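Local atomic coordinates of 457aa long hypothetical protein (Pyrococcus horikoshii, PDB entry 2CSU), a protein that is of unknown function but joins a Rossmann-type CoA-binding domain to two domains of the succinyl-CoA ligase family. Residues A[53-56]-A[60-63]; A[72-77]-A[107-112]; A[99-104]-A[182-187]; A[134-139]-A[200-205]. All blocks are in the same frame, centred on the assembly; numbering follows the deposited sequence.

Interaction 1. Residues A[53-56]-A[60-63]; sequences KAYK and DIPD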
loop_
_atom_site.group_PDB
_atom_site.type_symbol
_atom_site.label_atom_id
_atom_site.label_comp_id
_atom_site.label_asym_id
_atom_site.label_seq_id
_atom_site.Cartn_x
_atom_site.Cartn_y
_atom_site.Cartn_z
ATOM N N LYS A 53 41.976 -3.726 -8.799
ATOM C CA LYS A 53 43.241 -3.336 -8.155
ATOM C C LYS A 53 42.925 -2.461 -6.969
ATOM O O LYS A 53 42.266 -1.435 -7.078
ATOM C CB LYS A 53 44.188 -2.551 -9.122
ATOM C CG LYS A 53 45.671 -2.444 -8.640
ATOM C CD LYS A 53 46.394 -1.085 -8.911
ATOM C CE LYS A 53 47.900 -1.069 -8.489
ATOM N NZ LYS A 53 48.769 -0.784 -9.654
ATOM N N ALA A 54 43.426 -2.844 -5.805
ATOM C CA ALA A 54 43.181 -2.077 -4.595
ATOM C C ALA A 54 44.442 -1.402 -4.070
ATOM O O ALA A 54 45.561 -1.803 -4.394
ATOM C CB ALA A 54 42.590 -2.984 -3.534
ATOM N N TYR A 55 44.247 -0.375 -3.253
ATOM C CA TYR A 55 45.355 0.365 -2.666
ATOM C C TYR A 55 45.324 0.266 -1.148
ATOM O O TYR A 55 44.249 0.243 -0.533
ATOM C CB TYR A 55 45.298 1.829 -3.114
ATOM C CG TYR A 55 45.478 1.994 -4.611
ATOM C CD1 TYR A 55 46.755 2.035 -5.185
ATOM C CD2 TYR A 55 44.371 2.063 -5.460
ATOM C CE1 TYR A 55 46.923 2.142 -6.572
ATOM C CE2 TYR A 55 44.526 2.168 -6.848
ATOM C CZ TYR A 55 45.802 2.209 -7.396
ATOM O OH TYR A 55 45.950 2.330 -8.761
ATOM N N LYS A 56 46.514 0.200 -0.557
ATOM C CA LYS A 56 46.676 0.091 0.889
ATOM C C LYS A 56 46.163 1.344 1.599
ATOM O O LYS A 56 45.663 1.311 2.716
ATOM C CB LYS A 56 48.165 -0.099 1.184
ATOM C CG LYS A 56 48.666 -1.481 0.764
ATOM C CD LYS A 56 50.189 -1.530 0.633
ATOM C CE LYS A 56 50.674 -2.826 -0.023
ATOM N NZ LYS A 56 50.355 -2.804 -1.449
ATOM N N ASP A 60 47.733 6.505 -1.961
ATOM C CA ASP A 60 48.500 5.900 -3.045
ATOM C C ASP A 60 47.786 5.976 -4.395
ATOM O O ASP A 60 48.343 5.675 -5.442
ATOM C CB ASP A 60 48.771 4.438 -2.687
ATOM C CG ASP A 60 49.422 4.364 -1.313
ATOM O OD1 ASP A 60 50.385 5.100 -1.095
ATOM O OD2 ASP A 60 48.975 3.571 -0.489
ATOM N N ILE A 61 46.496 6.351 -4.349
ATOM C CA ILE A 61 45.746 6.483 -5.600
ATOM C C ILE A 61 46.297 7.614 -6.493
ATOM O O ILE A 61 46.281 8.785 -6.143
ATOM C CB ILE A 61 44.276 6.755 -5.262
ATOM C CG1 ILE A 61 43.689 5.598 -4.454
ATOM C CG2 ILE A 61 43.453 6.874 -6.559
ATOM C CD1 ILE A 61 42.210 5.816 -4.122
ATOM N N PRO A 62 46.820 7.211 -7.672
ATOM C CA PRO A 62 47.400 8.153 -8.633
ATOM C C PRO A 62 46.430 9.269 -9.067
ATOM O O PRO A 62 46.785 10.436 -9.180
ATOM C CB PRO A 62 47.859 7.344 -9.848
ATOM C CG PRO A 62 47.933 5.880 -9.422
ATOM C CD PRO A 62 46.911 5.857 -8.192
ATOM N N ASP A 63 45.180 8.874 -9.366
ATOM C CA ASP A 63 44.195 9.851 -9.835
ATOM C C ASP A 63 43.666 10.726 -8.688
ATOM O O ASP A 63 43.991 10.538 -7.523
ATOM C CB ASP A 63 43.056 9.058 -10.478
ATOM C CG ASP A 63 41.976 9.988 -11.007
ATOM O OD1 ASP A 63 42.310 10.865 -11.803
ATOM O OD2 ASP A 63 40.811 9.752 -10.706
HETATM O O HOH W 1 49.124 0.469 -2.085
#

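Interaction 2. Residues A[72-77]-A[107-112]; sequences VPKRFV and KREEKE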
loop_
_atom_site.group_PDB
_atom_site.type_symbol
_atom_site.label_atom_id
_atom_site.label_comp_id
_atom_site.label_asym_id
_atom_site.label_seq_id
_atom_site.Cartn_x
_atom_site.Cartn_y
_atom_site.Cartn_z
ATOM N N VAL A 72 35.252 1.384 7.385
ATOM C CA VAL A 72 36.112 0.552 8.209
ATOM C C VAL A 72 35.660 0.592 9.673
ATOM O O VAL A 72 34.796 1.364 10.061
ATOM C CB VAL A 72 37.539 1.078 8.081
ATOM C CG1 VAL A 72 38.033 0.884 6.650
ATOM C CG2 VAL A 72 37.573 2.554 8.431
ATOM N N PRO A 73 36.233 -0.325 10.473
ATOM C CA PRO A 73 35.978 -0.357 11.907
ATOM C C PRO A 73 36.273 0.984 12.596
ATOM O O PRO A 73 37.106 1.773 12.176
ATOM C CB PRO A 73 36.833 -1.477 12.498
ATOM C CG PRO A 73 37.182 -2.423 11.352
ATOM C CD PRO A 73 37.087 -1.435 10.096
ATOM N N LYS A 74 35.502 1.233 13.676
ATOM C CA LYS A 74 35.532 2.528 14.348
ATOM C C LYS A 74 36.953 3.039 14.616
ATOM O O LYS A 74 37.287 4.185 14.350
ATOM C CB LYS A 74 34.759 2.380 15.663
ATOM C CG LYS A 74 34.596 3.701 16.416
ATOM C CD LYS A 74 35.324 3.687 17.763
ATOM C CE LYS A 74 34.491 4.313 18.888
ATOM N NZ LYS A 74 35.363 4.739 19.984
ATOM N N ARG A 75 37.803 2.158 15.187
ATOM C CA ARG A 75 39.088 2.681 15.661
ATOM C C ARG A 75 39.970 3.211 14.519
ATOM O O ARG A 75 40.946 3.919 14.729
ATOM C CB ARG A 75 39.815 1.557 16.402
ATOM C CG ARG A 75 40.214 0.409 15.474
ATOM C CD ARG A 75 40.871 -0.746 16.238
ATOM N NE ARG A 75 41.281 -1.807 15.314
ATOM C CZ ARG A 75 40.357 -2.728 14.984
ATOM N NH1 ARG A 75 39.134 -2.650 15.479
ATOM N NH2 ARG A 75 40.684 -3.726 14.156
ATOM N N PHE A 76 39.619 2.950 13.263
ATOM C CA PHE A 76 40.411 3.469 12.151
ATOM C C PHE A 76 39.843 4.710 11.464
ATOM O O PHE A 76 40.536 5.347 10.670
ATOM C CB PHE A 76 40.613 2.390 11.076
ATOM C CG PHE A 76 41.301 1.152 11.571
ATOM C CD1 PHE A 76 42.554 1.225 12.167
ATOM C CD2 PHE A 76 40.695 -0.091 11.444
ATOM C CE1 PHE A 76 43.197 0.073 12.637
ATOM C CE2 PHE A 76 41.324 -1.238 11.906
ATOM C CZ PHE A 76 42.583 -1.154 12.508
ATOM N N VAL A 77 38.597 5.057 11.761
ATOM C CA VAL A 77 37.958 6.194 11.102
ATOM C C VAL A 77 38.692 7.534 11.188
ATOM O O VAL A 77 38.738 8.284 10.211
ATOM C CB VAL A 77 36.503 6.359 11.602
ATOM C CG1 VAL A 77 35.849 7.591 10.960
ATOM C CG2 VAL A 77 35.716 5.112 11.269
ATOM N N LYS A 107 30.117 11.273 21.159
ATOM C CA LYS A 107 29.842 12.616 20.665
ATOM C C LYS A 107 31.135 13.401 20.523
ATOM O O LYS A 107 31.363 14.063 19.513
ATOM C CB LYS A 107 28.896 13.367 21.616
ATOM C CG LYS A 107 27.414 13.063 21.423
ATOM C CD LYS A 107 26.558 13.744 22.507
ATOM C CE LYS A 107 25.055 13.499 22.311
ATOM N NZ LYS A 107 24.655 12.069 22.507
ATOM N N ARG A 108 31.982 13.320 21.541
ATOM C CA ARG A 108 33.256 14.025 21.537
ATOM C C ARG A 108 34.122 13.577 20.370
ATOM O O ARG A 108 34.716 14.407 19.674
ATOM C CB ARG A 108 33.986 13.800 22.868
ATOM C CG ARG A 108 35.379 14.402 22.930
ATOM C CD ARG A 108 35.838 14.607 24.371
ATOM N NE ARG A 108 36.000 13.354 25.102
ATOM C CZ ARG A 108 36.979 12.482 24.891
ATOM N NH1 ARG A 108 37.902 12.715 23.967
ATOM N NH2 ARG A 108 37.036 11.370 25.609
ATOM N N GLU A 109 34.196 12.272 20.146
ATOM C CA GLU A 109 34.992 11.766 19.038
ATOM C C GLU A 109 34.387 12.293 17.747
ATOM O O GLU A 109 35.098 12.669 16.811
ATOM C CB GLU A 109 34.966 10.247 18.998
ATOM C CG GLU A 109 35.698 9.573 20.123
ATOM C CD GLU A 109 35.948 8.118 19.826
ATOM O OE1 GLU A 109 36.080 7.326 20.781
ATOM O OE2 GLU A 109 36.022 7.769 18.629
ATOM N N GLU A 110 33.059 12.318 17.720
ATOM C CA GLU A 110 32.334 12.778 16.555
ATOM C C GLU A 110 32.706 14.213 16.236
ATOM O O GLU A 110 32.999 14.537 15.084
ATOM C CB GLU A 110 30.826 12.642 16.788
ATOM C CG GLU A 110 29.979 13.078 15.613
ATOM C CD GLU A 110 28.602 12.472 15.650
ATOM O OE1 GLU A 110 28.495 11.254 15.423
ATOM O OE2 GLU A 110 27.626 13.199 15.912
ATOM N N LYS A 111 32.712 15.064 17.259
ATOM C CA LYS A 111 33.067 16.467 17.070
ATOM C C LYS A 111 34.479 16.612 16.525
ATOM O O LYS A 111 34.742 17.475 15.693
ATOM C CB LYS A 111 32.981 17.240 18.390
ATOM C CG LYS A 111 33.716 18.576 18.320
ATOM C CD LYS A 111 34.701 18.752 19.467
ATOM C CE LYS A 111 35.990 19.435 18.982
ATOM N NZ LYS A 111 37.158 18.504 18.972
ATOM N N GLU A 112 35.387 15.781 17.023
ATOM C CA GLU A 112 36.770 15.815 16.584
ATOM C C GLU A 112 36.834 15.463 15.103
ATOM O O GLU A 112 37.636 16.041 14.369
ATOM C CB GLU A 112 37.615 14.844 17.428
ATOM C CG GLU A 112 39.094 14.717 17.036
ATOM C CD GLU A 112 39.816 16.056 16.937
ATOM O OE1 GLU A 112 39.480 16.985 17.698
ATOM O OE2 GLU A 112 40.738 16.178 16.101
#

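Interaction 3. Residues A[99-104]-A[182-187]; sequences FGETGE and VGNMAD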
loop_
_atom_site.group_PDB
_atom_site.type_symbol
_atom_site.label_atom_id
_atom_site.label_comp_id
_atom_site.label_asym_id
_atom_site.label_seq_id
_atom_site.Cartn_x
_atom_site.Cartn_y
_atom_site.Cartn_z
ATOM N N PHE A 99 29.686 6.215 17.126
ATOM C CA PHE A 99 29.985 7.594 17.489
ATOM C C PHE A 99 28.892 8.234 18.372
ATOM O O PHE A 99 28.536 7.732 19.431
ATOM C CB PHE A 99 30.214 8.395 16.202
ATOM C CG PHE A 99 31.462 7.900 15.518
ATOM C CD1 PHE A 99 32.709 8.331 15.956
ATOM C CD2 PHE A 99 31.368 7.005 14.461
ATOM C CE1 PHE A 99 33.861 7.858 15.340
ATOM C CE2 PHE A 99 32.527 6.538 13.850
ATOM C CZ PHE A 99 33.777 6.959 14.285
ATOM N N GLY A 100 28.383 9.398 17.922
ATOM C CA GLY A 100 27.531 10.210 18.800
ATOM C C GLY A 100 26.210 9.527 19.174
ATOM O O GLY A 100 25.430 10.026 19.974
ATOM N N GLU A 101 25.906 8.343 18.666
ATOM C CA GLU A 101 24.665 7.677 19.047
ATOM C C GLU A 101 24.868 6.795 20.275
ATOM O O GLU A 101 23.901 6.350 20.895
ATOM C CB GLU A 101 24.149 6.802 17.906
ATOM C CG GLU A 101 24.974 5.537 17.697
ATOM C CD GLU A 101 26.177 5.736 16.800
ATOM O OE1 GLU A 101 26.624 6.896 16.621
ATOM O OE2 GLU A 101 26.690 4.722 16.275
ATOM N N THR A 102 26.126 6.548 20.623
ATOM C CA THR A 102 26.437 5.696 21.760
ATOM C C THR A 102 26.658 6.432 23.079
ATOM O O THR A 102 26.793 5.797 24.121
ATOM C CB THR A 102 27.680 4.849 21.478
ATOM O OG1 THR A 102 28.829 5.707 21.424
ATOM C CG2 THR A 102 27.528 4.104 20.151
ATOM N N GLY A 103 26.698 7.760 23.043
ATOM C CA GLY A 103 26.905 8.502 24.277
ATOM C C GLY A 103 27.776 9.743 24.180
ATOM O O GLY A 103 28.179 10.157 23.092
ATOM N N GLU A 104 28.083 10.325 25.337
ATOM C CA GLU A 104 28.894 11.535 25.410
ATOM C C GLU A 104 30.298 11.351 24.851
ATOM O O GLU A 104 30.838 12.249 24.210
ATOM C CB GLU A 104 28.969 12.031 26.859
ATOM C CG GLU A 104 29.370 10.971 27.887
ATOM C CD GLU A 104 29.940 11.579 29.172
ATOM O OE1 GLU A 104 29.172 11.731 30.147
ATOM O OE2 GLU A 104 31.149 11.902 29.211
ATOM N N VAL A 182 21.616 10.568 6.380
ATOM C CA VAL A 182 22.546 11.457 7.070
ATOM C C VAL A 182 23.047 10.841 8.374
ATOM O O VAL A 182 23.986 11.308 9.005
ATOM C CB VAL A 182 21.822 12.768 7.358
ATOM C CG1 VAL A 182 21.517 13.483 6.045
ATOM C CG2 VAL A 182 20.522 12.484 8.082
ATOM N N GLY A 183 22.346 9.769 8.786
ATOM C CA GLY A 183 22.710 9.112 10.033
ATOM C C GLY A 183 22.848 10.123 11.167
ATOM O O GLY A 183 21.940 10.888 11.467
ATOM N N ASN A 184 23.950 10.195 11.915
ATOM C CA ASN A 184 24.073 11.109 13.045
ATOM C C ASN A 184 24.012 12.579 12.629
ATOM O O ASN A 184 23.847 13.450 13.478
ATOM C CB ASN A 184 25.378 10.841 13.811
ATOM C CG ASN A 184 25.424 9.451 14.420
ATOM O OD1 ASN A 184 24.410 8.769 14.512
ATOM N ND2 ASN A 184 26.611 9.024 14.840
HETATM N N MSE A 185 24.152 12.841 11.326
HETATM C CA MSE A 185 24.112 14.179 10.745
HETATM C C MSE A 185 25.007 15.155 11.511
HETATM O O MSE A 185 24.580 16.194 11.995
HETATM C CB MSE A 185 22.665 14.659 10.779
HETATM C CG MSE A 185 22.478 16.016 10.102
HETATM SE SE MSE A 185 20.746 16.405 9.834
HETATM C CE MSE A 185 20.499 17.396 11.315
ATOM N N ALA A 186 26.290 14.771 11.640
ATOM C CA ALA A 186 27.222 15.592 12.405
ATOM C C ALA A 186 27.600 16.876 11.662
ATOM O O ALA A 186 27.709 17.954 12.234
ATOM C CB ALA A 186 28.478 14.760 12.673
ATOM N N ASP A 187 27.846 16.726 10.347
ATOM C CA ASP A 187 28.278 17.876 9.560
ATOM C C ASP A 187 27.167 18.379 8.632
ATOM O O ASP A 187 26.327 19.190 8.999
ATOM C CB ASP A 187 29.491 17.447 8.739
ATOM C CG ASP A 187 30.290 18.680 8.349
ATOM O OD1 ASP A 187 29.909 19.770 8.773
ATOM O OD2 ASP A 187 31.275 18.538 7.634
#

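Interaction 4. Residues A[134-139]-A[200-205]; sequences NTHVDL and TEEDKA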
loop_
_atom_site.group_PDB
_atom_site.type_symbol
_atom_site.label_atom_id
_atom_site.label_comp_id
_atom_site.label_asym_id
_atom_site.label_seq_id
_atom_site.Cartn_x
_atom_site.Cartn_y
_atom_site.Cartn_z
ATOM N N ASN A 134 22.835 8.705 -6.371
ATOM C CA ASN A 134 22.400 9.521 -7.499
ATOM C C ASN A 134 21.980 8.627 -8.664
ATOM O O ASN A 134 22.775 8.259 -9.521
ATOM C CB ASN A 134 23.553 10.429 -7.923
ATOM C CG ASN A 134 23.053 11.423 -8.945
ATOM O OD1 ASN A 134 21.918 11.365 -9.401
ATOM N ND2 ASN A 134 23.943 12.368 -9.306
ATOM N N THR A 135 20.693 8.243 -8.645
ATOM C CA THR A 135 20.199 7.293 -9.631
ATOM C C THR A 135 20.407 7.799 -11.058
ATOM O O THR A 135 20.542 7.031 -11.997
ATOM C CB THR A 135 18.714 7.040 -9.365
ATOM O OG1 THR A 135 18.006 8.275 -9.363
ATOM C CG2 THR A 135 18.524 6.367 -8.005
ATOM N N HIS A 136 20.406 9.137 -11.207
ATOM C CA HIS A 136 20.537 9.708 -12.545
ATOM C C HIS A 136 21.833 9.279 -13.245
ATOM O O HIS A 136 21.924 9.196 -14.465
ATOM C CB HIS A 136 20.485 11.229 -12.419
ATOM C CG HIS A 136 20.379 11.838 -13.791
ATOM N ND1 HIS A 136 20.871 13.062 -14.102
ATOM C CD2 HIS A 136 19.773 11.302 -14.934
ATOM C CE1 HIS A 136 20.570 13.259 -15.401
ATOM N NE2 HIS A 136 19.911 12.220 -15.924
ATOM N N VAL A 137 22.874 9.053 -12.423
ATOM C CA VAL A 137 24.146 8.607 -12.981
ATOM C C VAL A 137 24.600 7.280 -12.362
ATOM O O VAL A 137 25.785 6.996 -12.235
ATOM C CB VAL A 137 25.190 9.694 -12.720
ATOM C CG1 VAL A 137 24.786 10.987 -13.427
ATOM C CG2 VAL A 137 25.315 9.956 -11.233
ATOM N N ASP A 138 23.645 6.426 -11.994
ATOM C CA ASP A 138 23.924 5.107 -11.443
ATOM C C ASP A 138 24.941 5.121 -10.295
ATOM O O ASP A 138 25.824 4.255 -10.217
ATOM C CB ASP A 138 24.414 4.161 -12.558
ATOM C CG ASP A 138 23.356 3.914 -13.637
ATOM O OD1 ASP A 138 23.704 3.356 -14.700
ATOM O OD2 ASP A 138 22.177 4.266 -13.428
ATOM N N LEU A 139 24.814 6.103 -9.407
ATOM C CA LEU A 139 25.705 6.227 -8.258
ATOM C C LEU A 139 24.984 5.723 -7.008
ATOM O O LEU A 139 24.016 6.329 -6.558
ATOM C CB LEU A 139 26.110 7.687 -8.052
ATOM C CG LEU A 139 26.848 8.013 -6.738
ATOM C CD1 LEU A 139 28.331 7.678 -6.870
ATOM C CD2 LEU A 139 26.681 9.501 -6.416
ATOM N N THR A 200 19.296 22.040 -8.427
ATOM C CA THR A 200 19.504 20.997 -9.418
ATOM C C THR A 200 18.258 20.955 -10.305
ATOM O O THR A 200 17.252 21.592 -10.003
ATOM C CB THR A 200 19.690 19.616 -8.758
ATOM O OG1 THR A 200 18.720 19.454 -7.719
ATOM C CG2 THR A 200 21.091 19.478 -8.182
ATOM N N GLU A 201 18.328 20.217 -11.405
ATOM C CA GLU A 201 17.145 20.162 -12.257
ATOM C C GLU A 201 16.423 18.816 -12.143
ATOM O O GLU A 201 15.235 18.687 -12.400
ATOM C CB GLU A 201 17.591 20.387 -13.703
ATOM C CG GLU A 201 17.730 21.871 -14.049
ATOM C CD GLU A 201 17.790 22.034 -15.551
ATOM O OE1 GLU A 201 17.164 21.251 -16.251
ATOM O OE2 GLU A 201 18.475 22.947 -16.011
ATOM N N GLU A 202 17.204 17.781 -11.783
ATOM C CA GLU A 202 16.634 16.441 -11.708
ATOM C C GLU A 202 15.724 16.279 -10.489
ATOM O O GLU A 202 14.784 15.496 -10.477
ATOM C CB GLU A 202 17.785 15.436 -11.640
ATOM C CG GLU A 202 18.468 15.240 -12.995
ATOM C CD GLU A 202 19.625 16.205 -13.119
ATOM O OE1 GLU A 202 19.466 17.359 -12.748
ATOM O OE2 GLU A 202 20.682 15.791 -13.591
ATOM N N ASP A 203 16.058 17.028 -9.421
ATOM C CA ASP A 203 15.235 16.966 -8.219
ATOM C C ASP A 203 14.045 17.924 -8.304
ATOM O O ASP A 203 14.164 19.133 -8.143
ATOM C CB ASP A 203 16.112 17.319 -7.018
ATOM C CG ASP A 203 17.356 16.442 -7.029
ATOM O OD1 ASP A 203 17.222 15.255 -6.728
ATOM O OD2 ASP A 203 18.430 16.943 -7.347
ATOM N N LYS A 204 12.870 17.347 -8.614
ATOM C CA LYS A 204 11.670 18.168 -8.728
ATOM C C LYS A 204 11.051 18.451 -7.356
ATOM O O LYS A 204 10.337 19.423 -7.147
ATOM C CB LYS A 204 10.668 17.425 -9.612
ATOM C CG LYS A 204 10.871 17.730 -11.099
ATOM C CD LYS A 204 10.220 16.681 -12.004
ATOM C CE LYS A 204 10.922 16.560 -13.362
ATOM N NZ LYS A 204 9.930 16.360 -14.415
ATOM N N ALA A 205 11.320 17.528 -6.414
ATOM C CA ALA A 205 10.793 17.699 -5.064
ATOM C C ALA A 205 11.716 17.071 -4.015
ATOM O O ALA A 205 12.563 16.237 -4.304
ATOM C CB ALA A 205 9.416 17.039 -5.006
#

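Interaction 1. Residues A[53-56]-A[60-63]
Tyr55 lies across Asp60, Ile61 and Pro62, and its ring carries most of this contact. The two segments belong to one loop of the Rossmann-type CoA-binding domain, between strands 52-53 and 67-70, and the ring closes that loop on itself. CG of Tyr55 stands beside its own backbone N and anti to the carbonyl carbon (chi1 -64°), which sends the ring over to the returning chain. The neighbours are spread along it. Near the ring's base, Ile61 crosses Tyr55 at about a right angle, and its CG1 branch comes to 3.7 Å from Tyr55 CD2. Asp60 runs past Tyr55 in the opposite direction, with Asp60 CB 4.0 Å from Tyr55 CD1. Its carboxylate plane is turned 43° from the ring. Pro62 crosses the tyrosine obliquely at the far end, where Pro62 CD lies 3.7 Å from Tyr55 OH and 3.9 Å from Tyr55 CZ. The packing is thus apolar at Ile61 and Pro62 and mixed at Asp60. Strand 38-42 supports the loop, since Tyr40 touches both Tyr55 and Ile61. Lys87, on helix 74-87, donates to Ile61 O.

The Lys56 side is looser. Lys56 CB passes Asp60 OD2, but the end of its chain leads away, so Lys56 NZ stays 6.6 Å from Asp60 OD2. Asp60 OD2 also takes a weak bond from Ser57 N. A water links the two segments here: it accepts from Lys56 N at 3.0 Å and donates a weak, 3.5 Å bond to Asp60 OD2.

Interaction 2. Residues A[72-77]-A[107-112]
Lys74 and Glu109 form a salt bridge between helices 74-87 and 104-120 of the Rossmann-type domain. The tight part is one ammonium-carboxylate pair. Lys74 NZ donates to Glu109 OE1 at 2.8 Å. It comes from the syn side, 25° out of the carboxylate plane. Glu109 OE2 is farther away, 3.4 Å from Lys74 NZ, so the grip is uneven. The lysine sends CG anti to its backbone nitrogen (chi1 -175°), bends at its middle torsions and meets Glu109 at about a right angle. Glu109 reaches out with its chain extended beyond CG.

Around this bridge the contact is loose, and the two helices meet here through these side-chain ends. Arg75 CB points away from segment 107-112. Arg75 CG sits 3.9 Å above the centre of the Phe76 ring, on its own helix. On helix 104-120, Lys111 NZ pairs with Glu112 OE1 at 3.1 Å.

Glu109 has an acidic neighbour, since Glu105 OE2 lies close to Glu109 OE1. The positive Lys74 probably offsets part of that repulsion. The bridge is partly exposed, so solvent would be expected to moderate its strength.

Interaction 3. Residues A[99-104]-A[182-187]
Asn184 ND2 is held by two carboxylates, those of Glu101 and Glu110. Its bond to Glu101 OE1 is 2.8 Å long with an N-H...O angle of 155°. The donor comes to OE1 from above the carboxylate plane. The two side chains cross at about a right angle, and their amide and carboxylate planes are 56° apart. Glu110, on helix 104-120, accepts from Asn184 ND2 through OE1, and the same oxygen takes Gly100 N. Asn184 ND2 also packs 3.9 Å from Phe99 CB.

Glu101 folds back on its own loop. Its CG sits between the backbone N and the carbonyl carbon (chi1 73°), and the chain bends again at chi2. This brings the carboxylate back to the backbone at the start of the loop. There OE2 accepts from Gly98 N, and Phe99 N makes weak bonds to both carboxylate oxygens.

The contact joins the CoA-binding Rossmann domain to the flavodoxin-like domain that follows it. Two beta turns present the partners. Phe99 to Thr102 is a type I turn, in which Phe99 O accepts Thr102 N and Thr102 OG1, each at 2.9 Å. Val182 to Met185, the latter a selenomethionine, is a type II' turn with Gly183 at positive phi. It is closed by Met185 N to Val182 O at 2.8 Å, and Asn184 projects from it. Gly103 is the N-cap of helix 104-120. Beside it, Thr102 packs against Met338 of the second subunit.

Interaction 4. Residues A[134-139]-A[200-205]
Glu202 reaches the imidazole of His136 with its side chain from CG outward. From CB the chain leaves with CG beside the backbone nitrogen and turns sharply at chi2 (92°). CG is the first atom to touch, 3.4 Å from His136 ND1. CD follows at 3.5 Å from the same ND1. At the tip the two oxygens part. OE2 lies 2.8 Å from His136 ND1 and 3.1 Å from His136 CE1. OE1 turns back to its own loop and takes a weak bond from Glu201 N. The carboxylate stands nearly upright to the ring, with the planes 82° apart.

His136 also touches Lys149, on strand 148-149. Next in the chain after Glu202, Asp203 is fixed by two partners: its OD2 accepts from Thr200 OG1 at 2.6 Å and makes a salt bridge to Lys178.

His136 rides on a short 3-10 turn. Asn134 O accepts from both Val137 N and Leu139 N. Asn134 N bonds back to Leu139 O at 2.7 Å. Asp138, at positive phi, and Leu139 both face Asn134, a G1 beta bulge closing the hairpin of strands 131-134 and 139-142.

Overall arrangement
From the N terminus, interaction 1 comes first and closes a short loop after strand 52-53. It is complete before the others begin. Interaction 2 opens at 72-77 and closes at 107-112, joining two helices of the Rossmann domain. Interaction 3 opens in between, at 99-104, and closes only at 182-187, so the two cross. They also touch, through Glu110 on helix 104-120. Interaction 4 opens at 134-139 and closes at 200-205, crossing interaction 3. It joins a hairpin to the loop before strand 205-210. Interaction 3 links the first two domains. Neither interaction 1 nor interaction 4 touches any of the others; their own centres are about 29 Å apart.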